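Side-chain contacts in phosphotransferase system, mannose/fructose/N-acetylgalactosamine-specific component IIB (Thermoanaerobacter tengcongensis, PDB 3LFJ), which probably carries a phosphoryl group from a phosphohistidine protein to an incoming sugar, as the IIB component of a mannose/sorbose-type phosphotransferase system: residues Ile51-Asp55 with Asp56-Val60; Glu171-Leu175 with Thr176-Glu180. One frame throughout, in Å; residues are numbered along the deposited sequence.

Interaction 1 of 2, residues Ile51-Asp55 with Asp56-Val60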
loop_
_atom_site.group_PDB
_atom_site.type_symbol
_atom_site.label_atom_id
_atom_site.label_comp_id
_atom_site.label_asym_id
_atom_site.label_seq_id
_atom_site.Cartn_x
_atom_site.Cartn_y
_atom_site.Cartn_z
ATOM N N ILE A 51 8.441 1.796 7.768
ATOM C CA ILE A 51 7.845 1.678 6.434
ATOM C C ILE A 51 8.479 0.481 5.733
ATOM O O ILE A 51 9.695 0.387 5.637
ATOM C CB ILE A 51 8.121 2.934 5.603
ATOM C CG1 ILE A 51 7.394 4.138 6.218
ATOM C CG2 ILE A 51 7.648 2.707 4.141
ATOM C CD1 ILE A 51 7.814 5.473 5.646
ATOM N N VAL A 52 7.651 -0.450 5.282
ATOM C CA VAL A 52 8.125 -1.568 4.493
ATOM C C VAL A 52 7.525 -1.436 3.109
ATOM O O VAL A 52 6.313 -1.518 2.933
ATOM C CB VAL A 52 7.746 -2.914 5.117
ATOM C CG1 VAL A 52 8.104 -4.070 4.172
ATOM C CG2 VAL A 52 8.471 -3.075 6.454
ATOM N N ILE A 53 8.391 -1.199 2.131
ATOM C CA ILE A 53 7.969 -1.155 0.730
ATOM C C ILE A 53 8.135 -2.538 0.153
ATOM O O ILE A 53 9.211 -3.143 0.259
ATOM C CB ILE A 53 8.805 -0.173 -0.094
ATOM C CG1 ILE A 53 8.658 1.246 0.476
ATOM C CG2 ILE A 53 8.347 -0.237 -1.576
ATOM C CD1 ILE A 53 9.598 2.259 -0.166
ATOM N N ILE A 54 7.056 -3.060 -0.420
ATOM C CA ILE A 54 7.108 -4.377 -1.061
ATOM C C ILE A 54 6.938 -4.173 -2.556
ATOM O O ILE A 54 5.873 -3.754 -3.017
ATOM C CB ILE A 54 6.018 -5.355 -0.535
ATOM C CG1 ILE A 54 6.197 -5.577 0.960
ATOM C CG2 ILE A 54 6.139 -6.685 -1.280
ATOM C CD1 ILE A 54 5.064 -6.406 1.605
ATOM N N ASP A 55 8.013 -4.414 -3.308
ATOM C CA ASP A 55 8.007 -4.239 -4.753
ATOM C C ASP A 55 9.212 -4.962 -5.355
ATOM O O ASP A 55 10.350 -4.730 -4.938
ATOM C CB ASP A 55 8.089 -2.747 -5.090
ATOM C CG ASP A 55 7.856 -2.490 -6.547
ATOM O OD1 ASP A 55 6.682 -2.578 -6.989
ATOM O OD2 ASP A 55 8.835 -2.218 -7.275
ATOM N N ASP A 56 8.969 -5.799 -6.362
ATOM C CA ASP A 56 10.059 -6.586 -6.953
ATOM C C ASP A 56 11.013 -5.703 -7.732
ATOM O O ASP A 56 12.211 -5.994 -7.763
ATOM C CB ASP A 56 9.496 -7.633 -7.911
ATOM C CG ASP A 56 8.937 -8.860 -7.209
ATOM O OD1 ASP A 56 9.193 -9.096 -6.006
ATOM O OD2 ASP A 56 8.268 -9.645 -7.931
ATOM N N GLU A 57 10.504 -4.648 -8.371
ATOM C CA GLU A 57 11.381 -3.742 -9.146
ATOM C C GLU A 57 12.261 -2.945 -8.195
ATOM O O GLU A 57 13.479 -2.858 -8.388
ATOM C CB GLU A 57 10.562 -2.772 -10.010
ATOM C CG GLU A 57 9.974 -3.401 -11.261
ATOM C CD GLU A 57 9.361 -2.392 -12.224
ATOM O OE1 GLU A 57 9.584 -1.169 -12.066
ATOM O OE2 GLU A 57 8.652 -2.839 -13.154
ATOM N N LEU A 58 11.679 -2.362 -7.154
ATOM C CA LEU A 58 12.486 -1.542 -6.251
ATOM C C LEU A 58 13.526 -2.387 -5.522
ATOM O O LEU A 58 14.616 -1.916 -5.211
ATOM C CB LEU A 58 11.598 -0.787 -5.249
ATOM C CG LEU A 58 12.350 0.147 -4.285
ATOM C CD1 LEU A 58 13.076 1.262 -5.041
ATOM C CD2 LEU A 58 11.401 0.755 -3.254
ATOM N N ALA A 59 13.200 -3.651 -5.262
ATOM C CA ALA A 59 14.099 -4.486 -4.484
ATOM C C ALA A 59 15.467 -4.629 -5.098
ATOM O O ALA A 59 16.449 -4.844 -4.376
ATOM C CB ALA A 59 13.482 -5.860 -4.266
ATOM N N VAL A 60 15.537 -4.502 -6.407
ATOM C CA VAL A 60 16.840 -4.612 -7.076
ATOM C C VAL A 60 17.403 -3.278 -7.538
ATOM O O VAL A 60 18.521 -3.260 -8.063
ATOM C CB VAL A 60 16.799 -5.609 -8.245
ATOM C CG1 VAL A 60 16.412 -6.997 -7.720
ATOM C CG2 VAL A 60 15.844 -5.191 -9.313
#
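D55, the residue just after strand 50-54, caps the short, weakly bonded helical turn 56-60: its carboxylate folds over the start of the turn and bonds to L58 N, while its carbonyl accepts the N-H of A59. At the start of the turn, D56 directs its carboxylate off the contact, to V83 N through OD1 and in a salt bridge to R112 through OD2; D56 CB rests 3.7 Å from D55 C. E57 lays its CB 3.3 Å from D55 OD2, and its exposed carboxylate leads away, making at most a long, weak ion pair with K105. L58 makes both a polar and an apolar contact with residues 51-55. Its N-H gives the capping bond to D55 OD2, 2.9 Å long, on that oxygen's anti lone pair, an approach made possible by D55 CG standing anti to its own N (chi1 -170°). Its CD2 lies 3.6 Å from I53 CG2, the two branched chains crossing at about a right angle and packing the helix's leucine against the strand. A59 N bonds to D55 O at 3.1 Å. One buried aspartate thus serves two N-H groups, and its negative charge would probably be favourable beside those at the start of this turn.

Interaction 2 of 2, residues Glu171-Leu175 with Thr176-Glu180; sequences EKIHL and TTVVE
I173 packs against T177 and V178 where the edge strand 173-174 of the mixed sheet runs straight into helix 175-182, a strand-to-helix junction with H174 at the N-cap position. The first shell is apolar: I173 CG2 lies 3.7 Å from V178 CG2 and 3.9 Å from T177 CG2, so one methyl of the strand residue meets two successive residues of the helix. I173 crosses each of them at about a right angle. With CG1 beside the backbone N (chi1 -56°), CG2 of I173 stands anti to that N and is the branch that meets the helix. Beta-branched residues suit this place, because each offers a methyl close to its backbone.

Behind these methyls the main chain fixes the turn. H174 O accepts a bond from V178 N at 3.1 Å and a weak one from T177 N at 3.0 Å. The next carbonyl, L175 O, takes V179 N at 3.0 Å. The cap therefore contributes its carbonyl to the helix, while its imidazole stays on the exposed side. There, too, T176 OG1 lies 4.1 Å from H174 CB.

Further out, L175 and V179 pack on L152 of helix 145-158, and L175 also reaches L151 and V162; a leucine is long enough to bridge from the first turn to these neighbours. V178 touches L164 of the neighbouring strand, which also bonds to the backbone of I173 and so helps to fix I173 at the sheet edge. V178 also approaches the cap itself: its CG2 lies 3.5 Å from H174 O, off to one side of the carbonyl.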
loop_
_atom_site.group_PDB
_atom_site.type_symbol
_atom_site.label_atom_id
_atom_site.label_comp_id
_atom_site.label_asym_id
_atom_site.label_seq_id
_atom_site.Cartn_x
_atom_site.Cartn_y
_atom_site.Cartn_z
ATOM N N GLU A 171 -10.101 13.912 1.478
ATOM C CA GLU A 171 -11.316 13.129 1.238
ATOM C C GLU A 171 -11.095 11.611 1.155
ATOM O O GLU A 171 -10.201 11.127 0.452
ATOM C CB GLU A 171 -12.059 13.607 -0.018
ATOM C CG GLU A 171 -13.452 12.988 -0.159
ATOM C CD GLU A 171 -14.167 13.379 -1.452
ATOM O OE1 GLU A 171 -13.536 14.004 -2.329
ATOM O OE2 GLU A 171 -15.367 13.049 -1.588
ATOM N N LYS A 172 -11.937 10.884 1.881
ATOM C CA LYS A 172 -11.920 9.428 1.885
ATOM C C LYS A 172 -13.119 8.904 1.103
ATOM O O LYS A 172 -14.270 9.246 1.403
ATOM C CB LYS A 172 -11.957 8.895 3.322
ATOM C CG LYS A 172 -11.958 7.376 3.424
ATOM C CD LYS A 172 -12.100 6.900 4.869
ATOM C CE LYS A 172 -10.913 7.322 5.729
ATOM N NZ LYS A 172 -11.026 6.804 7.123
ATOM N N ILE A 173 -12.850 8.082 0.091
ATOM C CA ILE A 173 -13.913 7.476 -0.714
ATOM C C ILE A 173 -13.849 5.952 -0.615
ATOM O O ILE A 173 -12.886 5.340 -1.076
ATOM C CB ILE A 173 -13.793 7.874 -2.198
ATOM C CG1 ILE A 173 -13.783 9.397 -2.348
ATOM C CG2 ILE A 173 -14.939 7.253 -3.006
ATOM C CD1 ILE A 173 -13.501 9.880 -3.770
ATOM N N HIS A 174 -14.854 5.321 -0.015
ATOM C CA HIS A 174 -14.839 3.864 0.080
ATOM C C HIS A 174 -15.006 3.189 -1.276
ATOM O O HIS A 174 -15.564 3.766 -2.206
ATOM C CB HIS A 174 -15.891 3.357 1.068
ATOM C CG HIS A 174 -15.791 4.002 2.413
ATOM N ND1 HIS A 174 -15.122 3.422 3.468
ATOM C CD2 HIS A 174 -16.234 5.201 2.859
ATOM C CE1 HIS A 174 -15.173 4.228 4.513
ATOM N NE2 HIS A 174 -15.846 5.313 4.171
ATOM N N LEU A 175 -14.489 1.968 -1.381
ATOM C CA LEU A 175 -14.555 1.203 -2.614
ATOM C C LEU A 175 -15.993 1.097 -3.137
ATOM O O LEU A 175 -16.234 1.248 -4.333
ATOM C CB LEU A 175 -13.961 -0.193 -2.404
ATOM C CG LEU A 175 -13.951 -1.130 -3.612
ATOM C CD1 LEU A 175 -13.252 -0.484 -4.809
ATOM C CD2 LEU A 175 -13.315 -2.481 -3.237
ATOM N N THR A 176 -16.943 0.834 -2.247
ATOM C CA THR A 176 -18.328 0.668 -2.686
ATOM C C THR A 176 -18.851 1.928 -3.374
ATOM O O THR A 176 -19.599 1.847 -4.355
ATOM C CB THR A 176 -19.246 0.301 -1.512
ATOM O OG1 THR A 176 -19.106 1.279 -0.477
ATOM C CG2 THR A 176 -18.868 -1.057 -0.965
ATOM N N THR A 177 -18.436 3.088 -2.869
ATOM C CA THR A 177 -18.823 4.375 -3.446
ATOM C C THR A 177 -18.175 4.580 -4.806
ATOM O O THR A 177 -18.775 5.161 -5.715
ATOM C CB THR A 177 -18.428 5.539 -2.522
ATOM O OG1 THR A 177 -19.073 5.379 -1.256
ATOM C CG2 THR A 177 -18.827 6.875 -3.132
ATOM N N VAL A 178 -16.937 4.107 -4.939
ATOM C CA VAL A 178 -16.233 4.178 -6.209
ATOM C C VAL A 178 -17.003 3.427 -7.288
ATOM O O VAL A 178 -17.186 3.925 -8.408
ATOM C CB VAL A 178 -14.799 3.584 -6.088
ATOM C CG1 VAL A 178 -14.170 3.386 -7.466
ATOM C CG2 VAL A 178 -13.928 4.486 -5.228
ATOM N N VAL A 179 -17.435 2.218 -6.957
ATOM C CA VAL A 179 -18.157 1.400 -7.920
ATOM C C VAL A 179 -19.478 2.066 -8.299
ATOM O O VAL A 179 -19.804 2.200 -9.476
ATOM C CB VAL A 179 -18.456 0.009 -7.373
ATOM C CG1 VAL A 179 -19.430 -0.715 -8.299
ATOM C CG2 VAL A 179 -17.163 -0.792 -7.193
ATOM N N GLU A 180 -20.229 2.496 -7.292
ATOM C CA GLU A 180 -21.534 3.116 -7.529
ATOM C C GLU A 180 -21.475 4.352 -8.418
ATOM O O GLU A 180 -22.306 4.515 -9.311
ATOM C CB GLU A 180 -22.209 3.460 -6.203
ATOM C CG GLU A 180 -22.707 2.248 -5.440
ATOM C CD GLU A 180 -23.240 2.609 -4.066
ATOM O OE1 GLU A 180 -22.934 3.723 -3.583
ATOM O OE2 GLU A 180 -23.959 1.776 -3.468
#

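How the interactions relate
From the N terminus the chain first passes interaction 1, where parallel strand 50-54 closes a tight turn into helix 56-60, and only much later interaction 2, where strand 173-174 turns into helix 175-182 near the C terminus. The two are in series, neither nested nor crossed. Both strands belong to the same seven-stranded mixed sheet: 50-54 lies one place in from one outer strand, 78-81, whereas 173-174 is itself the other outer strand and runs antiparallel to 161-164. The contacts lie on opposite sides of the chain's centre, their own centres about 28 Å apart, and do not touch. Each joins the end of a strand to the helix that follows it.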